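Local coordinates for hypothetical protein TT1465 (Thermus thermophilus, PDB 1WEK) that is of unknown function but belongs to the SLOG clan, has a Rossmann-like alpha/beta fold and assembles from six copies of its chain, at residues 8-11 with 12-15; 122-125 with 126-130. One frame throughout, in Å; residues are numbered along the deposited sequence.

Interaction 1 (8-11 with 12-15)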
loop_
_atom_site.group_PDB
_atom_site.type_symbol
_atom_site.label_atom_id
_atom_site.label_comp_id
_atom_site.label_asym_id
_atom_site.label_seq_id
_atom_site.Cartn_x
_atom_site.Cartn_y
_atom_site.Cartn_z
ATOM N N ASP A 8 -20.858 1.959 0.365
ATOM C CA ASP A 8 -21.304 2.589 1.605
ATOM C C ASP A 8 -20.446 2.072 2.761
ATOM O O ASP A 8 -19.980 2.838 3.612
ATOM C CB ASP A 8 -22.776 2.244 1.850
ATOM C CG ASP A 8 -23.065 0.753 1.672
ATOM O OD1 ASP A 8 -22.659 -0.057 2.542
ATOM O OD2 ASP A 8 -23.692 0.391 0.647
ATOM N N GLN A 9 -20.247 0.757 2.769
ATOM C CA GLN A 9 -19.448 0.070 3.778
ATOM C C GLN A 9 -18.018 0.639 3.785
ATOM O O GLN A 9 -17.502 1.040 4.831
ATOM C CB GLN A 9 -19.439 -1.418 3.442
ATOM C CG GLN A 9 -19.054 -2.355 4.552
ATOM C CD GLN A 9 -19.377 -3.787 4.174
ATOM O OE1 GLN A 9 -20.528 -4.110 3.861
ATOM N NE2 GLN A 9 -18.365 -4.653 4.184
ATOM N N LEU A 10 -17.386 0.676 2.614
ATOM C CA LEU A 10 -16.038 1.218 2.511
ATOM C C LEU A 10 -16.030 2.669 2.977
ATOM O O LEU A 10 -15.050 3.139 3.558
ATOM C CB LEU A 10 -15.527 1.136 1.070
ATOM C CG LEU A 10 -15.077 -0.246 0.587
ATOM C CD1 LEU A 10 -14.513 -0.136 -0.824
ATOM C CD2 LEU A 10 -14.019 -0.810 1.532
ATOM N N HIS A 11 -17.134 3.370 2.728
ATOM C CA HIS A 11 -17.257 4.765 3.122
ATOM C C HIS A 11 -17.254 4.921 4.639
ATOM O O HIS A 11 -16.551 5.777 5.178
ATOM C CB HIS A 11 -18.534 5.373 2.536
ATOM C CG HIS A 11 -18.711 6.824 2.860
ATOM N ND1 HIS A 11 -19.008 7.273 4.130
ATOM C CD2 HIS A 11 -18.571 7.930 2.092
ATOM C CE1 HIS A 11 -19.040 8.593 4.131
ATOM N NE2 HIS A 11 -18.776 9.018 2.908
ATOM N N HIS A 12 -18.036 4.094 5.328
ATOM C CA HIS A 12 -18.108 4.158 6.785
ATOM C C HIS A 12 -16.757 3.779 7.398
ATOM O O HIS A 12 -16.393 4.264 8.468
ATOM C CB HIS A 12 -19.215 3.231 7.297
ATOM C CG HIS A 12 -19.776 3.638 8.625
ATOM N ND1 HIS A 12 -19.153 3.347 9.821
ATOM C CD2 HIS A 12 -20.879 4.359 8.941
ATOM C CE1 HIS A 12 -19.846 3.873 10.817
ATOM N NE2 HIS A 12 -20.897 4.493 10.310
ATOM N N GLU A 13 -16.010 2.914 6.717
ATOM C CA GLU A 13 -14.698 2.514 7.213
ATOM C C GLU A 13 -13.753 3.718 7.125
ATOM O O GLU A 13 -12.804 3.828 7.904
ATOM C CB GLU A 13 -14.160 1.333 6.408
ATOM C CG GLU A 13 -15.060 0.110 6.507
ATOM C CD GLU A 13 -14.480 -1.115 5.830
ATOM O OE1 GLU A 13 -15.142 -2.175 5.851
ATOM O OE2 GLU A 13 -13.363 -1.024 5.282
ATOM N N ASP A 14 -14.027 4.612 6.175
ATOM C CA ASP A 14 -13.253 5.847 6.014
ATOM C C ASP A 14 -11.756 5.580 6.072
ATOM O O ASP A 14 -11.053 6.190 6.864
ATOM C CB ASP A 14 -13.659 6.809 7.134
ATOM C CG ASP A 14 -13.298 8.249 6.840
ATOM O OD1 ASP A 14 -13.349 8.644 5.658
ATOM O OD2 ASP A 14 -12.990 8.994 7.801
ATOM N N SER A 15 -11.274 4.670 5.232
ATOM C CA SER A 15 -9.860 4.303 5.239
ATOM C C SER A 15 -8.918 5.170 4.433
ATOM O O SER A 15 -7.698 5.051 4.578
ATOM C CB SER A 15 -9.690 2.857 4.789
ATOM O OG SER A 15 -10.248 1.965 5.738
HETATM O O HOH W 1 -12.420 3.350 3.392
#

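Interaction 2 (122-125 with 126-130)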
loop_
_atom_site.group_PDB
_atom_site.type_symbol
_atom_site.label_atom_id
_atom_site.label_comp_id
_atom_site.label_asym_id
_atom_site.label_seq_id
_atom_site.Cartn_x
_atom_site.Cartn_y
_atom_site.Cartn_z
ATOM N N PHE A 122 -1.554 10.995 17.603
ATOM C CA PHE A 122 -0.941 9.678 17.730
ATOM C C PHE A 122 0.352 9.516 16.909
ATOM O O PHE A 122 1.322 8.952 17.404
ATOM C CB PHE A 122 -1.958 8.553 17.435
ATOM C CG PHE A 122 -2.420 8.463 16.000
ATOM C CD1 PHE A 122 -1.665 7.783 15.051
ATOM C CD2 PHE A 122 -3.651 8.989 15.617
ATOM C CE1 PHE A 122 -2.132 7.623 13.740
ATOM C CE2 PHE A 122 -4.125 8.836 14.318
ATOM C CZ PHE A 122 -3.367 8.149 13.374
ATOM N N VAL A 123 0.393 10.018 15.679
ATOM C CA VAL A 123 1.636 9.906 14.902
ATOM C C VAL A 123 2.752 10.655 15.645
ATOM O O VAL A 123 3.846 10.144 15.836
ATOM C CB VAL A 123 1.500 10.518 13.493
ATOM C CG1 VAL A 123 2.856 10.465 12.779
ATOM C CG2 VAL A 123 0.445 9.750 12.692
ATOM N N ARG A 124 2.448 11.868 16.077
ATOM C CA ARG A 124 3.404 12.690 16.806
ATOM C C ARG A 124 3.917 11.991 18.078
ATOM O O ARG A 124 5.119 12.034 18.373
ATOM C CB ARG A 124 2.738 14.022 17.139
ATOM C CG ARG A 124 3.464 14.858 18.140
ATOM C CD ARG A 124 2.951 16.272 18.097
ATOM N NE ARG A 124 2.476 16.724 19.390
ATOM C CZ ARG A 124 2.493 17.992 19.781
ATOM N NH1 ARG A 124 2.973 18.928 18.978
ATOM N NH2 ARG A 124 2.003 18.324 20.962
ATOM N N LYS A 125 3.014 11.335 18.812
ATOM C CA LYS A 125 3.376 10.624 20.041
ATOM C C LYS A 125 4.320 9.463 19.751
ATOM O O LYS A 125 5.168 9.140 20.578
ATOM C CB LYS A 125 2.138 10.043 20.734
ATOM C CG LYS A 125 1.073 11.039 21.165
ATOM C CD LYS A 125 1.222 11.412 22.632
ATOM C CE LYS A 125 -0.118 11.832 23.217
ATOM N NZ LYS A 125 -1.128 10.744 23.051
ATOM N N VAL A 126 4.148 8.818 18.597
ATOM C CA VAL A 126 4.988 7.702 18.216
ATOM C C VAL A 126 6.396 8.222 17.920
ATOM O O VAL A 126 7.387 7.642 18.373
ATOM C CB VAL A 126 4.434 6.964 16.959
ATOM C CG1 VAL A 126 5.517 6.067 16.355
ATOM C CG2 VAL A 126 3.216 6.103 17.327
ATOM N N LEU A 127 6.485 9.315 17.168
ATOM C CA LEU A 127 7.783 9.882 16.831
ATOM C C LEU A 127 8.510 10.380 18.068
ATOM O O LEU A 127 9.728 10.455 18.085
ATOM C CB LEU A 127 7.615 11.024 15.821
ATOM C CG LEU A 127 7.015 10.547 14.499
ATOM C CD1 LEU A 127 6.752 11.732 13.577
ATOM C CD2 LEU A 127 7.976 9.548 13.851
ATOM N N PHE A 128 7.755 10.721 19.104
ATOM C CA PHE A 128 8.343 11.205 20.343
ATOM C C PHE A 128 9.094 10.114 21.119
ATOM O O PHE A 128 10.023 10.408 21.874
ATOM C CB PHE A 128 7.251 11.809 21.232
ATOM C CG PHE A 128 7.212 13.309 21.216
ATOM C CD1 PHE A 128 6.015 13.988 20.983
ATOM C CD2 PHE A 128 8.366 14.047 21.463
ATOM C CE1 PHE A 128 5.964 15.384 20.999
ATOM C CE2 PHE A 128 8.331 15.447 21.482
ATOM C CZ PHE A 128 7.122 16.115 21.251
ATOM N N VAL A 129 8.699 8.857 20.944
ATOM C CA VAL A 129 9.360 7.771 21.673
ATOM C C VAL A 129 10.256 6.885 20.810
ATOM O O VAL A 129 11.324 6.452 21.253
ATOM C CB VAL A 129 8.329 6.853 22.389
ATOM C CG1 VAL A 129 7.400 7.681 23.257
ATOM C CG2 VAL A 129 7.526 6.092 21.376
ATOM N N ARG A 130 9.827 6.626 19.579
ATOM C CA ARG A 130 10.571 5.759 18.681
ATOM C C ARG A 130 12.074 5.985 18.702
ATOM O O ARG A 130 12.844 5.030 18.685
ATOM C CB ARG A 130 10.058 5.916 17.249
ATOM C CG ARG A 130 10.333 4.702 16.352
ATOM C CD ARG A 130 9.456 4.773 15.100
ATOM N NE ARG A 130 9.169 3.464 14.504
ATOM C CZ ARG A 130 9.810 2.946 13.458
ATOM N NH1 ARG A 130 10.795 3.614 12.867
ATOM N NH2 ARG A 130 9.449 1.758 12.991
#

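Interaction 1 (8-11 with 12-15)
The edge of the His11 imidazole faces the backbone N of the next residue, His12, which lies close to the ring plane, 3.5 Å from ND1. Two other flat groups, the Gln9 amide and the Glu13 carboxylate, run alongside each other one turn apart with planes 38° apart. All belong to the C-terminal end of helix 6-13, where the chain leaves the helix at Asp14, a residue with positive phi (46°); aspartate tolerates this left-handed conformation better than most residues. Glu13 reaches back over the preceding turn with several of its side-chain atoms. With CG placed beside its own backbone N (chi1 -61°), the chain runs back past Gln9, CG lying 3.1 Å from Gln9 O, and, extended beyond CG, ends in a carboxylate whose two oxygens part: OE1 comes to 4.1 Å from Gln9 CG, while OE2 meets Leu10 CD2 at 3.8 Å. These are van der Waals contacts. Glu13 is buried in the assembly against Glu30 of a second subunit, and Leu10 is the apolar residue of this turn, packing on Asp14 of a third; polar Gln9 and the two histidines suit the exposed sides. Regular helical bonds persist up to Glu13, whose N donates to Gln9 O at 3.0 Å. Beyond it the pattern frays: Asp14 N divides itself between Leu10 O and His11 O in two weak bonds. Past the last turn, a water takes over the bridging, donating to Leu10 O at 2.6 Å and accepting from Ser15 N at 2.5 Å.

Interaction 2 (122-125 with 126-130)
Arg124 lies beside Phe128, one helical turn later, both side chains pointing the same way. Its CB leads away from the following turn, but chi1 of 167° sets CG beside the residue's own carbonyl carbon, and CG meets the ring at CE1 (3.8 Å) and CD1. The chain then bends at chi3 (124°), which keeps NE within 4.1 Å of Phe128 CE1. At the tip this same carbon sits over one face of the guanidinium, whose plane stands 77° from that of the ring: an edge of the phenyl group addresses the flat cation, with no parallel stack. NH1 continues to the carbonyl oxygen of Leu98 on strand 95-100. Arginine suits the place because its long aliphatic part can lie against an aromatic ring while its polar end reaches a backbone acceptor. On a neighbouring side of the helix, Val123 CG1 and Leu127 CD1 pack at 4.2 Å, both branches being apolar and buried near Leu118. Lys125 sends its amine to Asp146 and to Glu150 of a second subunit, so a buried cation has two acidic partners. Beneath these side chains, Leu127 N donates to Val123 O at 3.1 Å in a nearly straight bond, whereas Phe128 N is held weakly by both Arg124 O and Lys125 O. The i to i+4 spacing is that of any alpha helix; contacts of Arg124, Leu127 and Phe128 with strands 95-100 and 114-118 mark helix 121-130 as a sheet-packed connection from strand 114-118 to strand 132-137 in the Rossmann-like fold.

Interaction 1 comes first along the chain, on helix 6-13 at the N-terminal end, with its centre about 33 Å from that of the chain; interaction 2 follows on helix 121-130, close to the middle of the fold. Their centres are about 26 Å apart and their nearest atoms about 10 Å, without touching. Helix 17-34, which follows interaction 1, packs on interaction 2 through Ile21 and Phe25. The two regions do meet between chains: Arg130 of a neighbouring subunit donates to Glu13 O and, weakly, to Asp14 O, carbonyls at a helix end that suit a guanidinium. The projecting N-terminal helix thus joins one subunit's periphery to another's core helix.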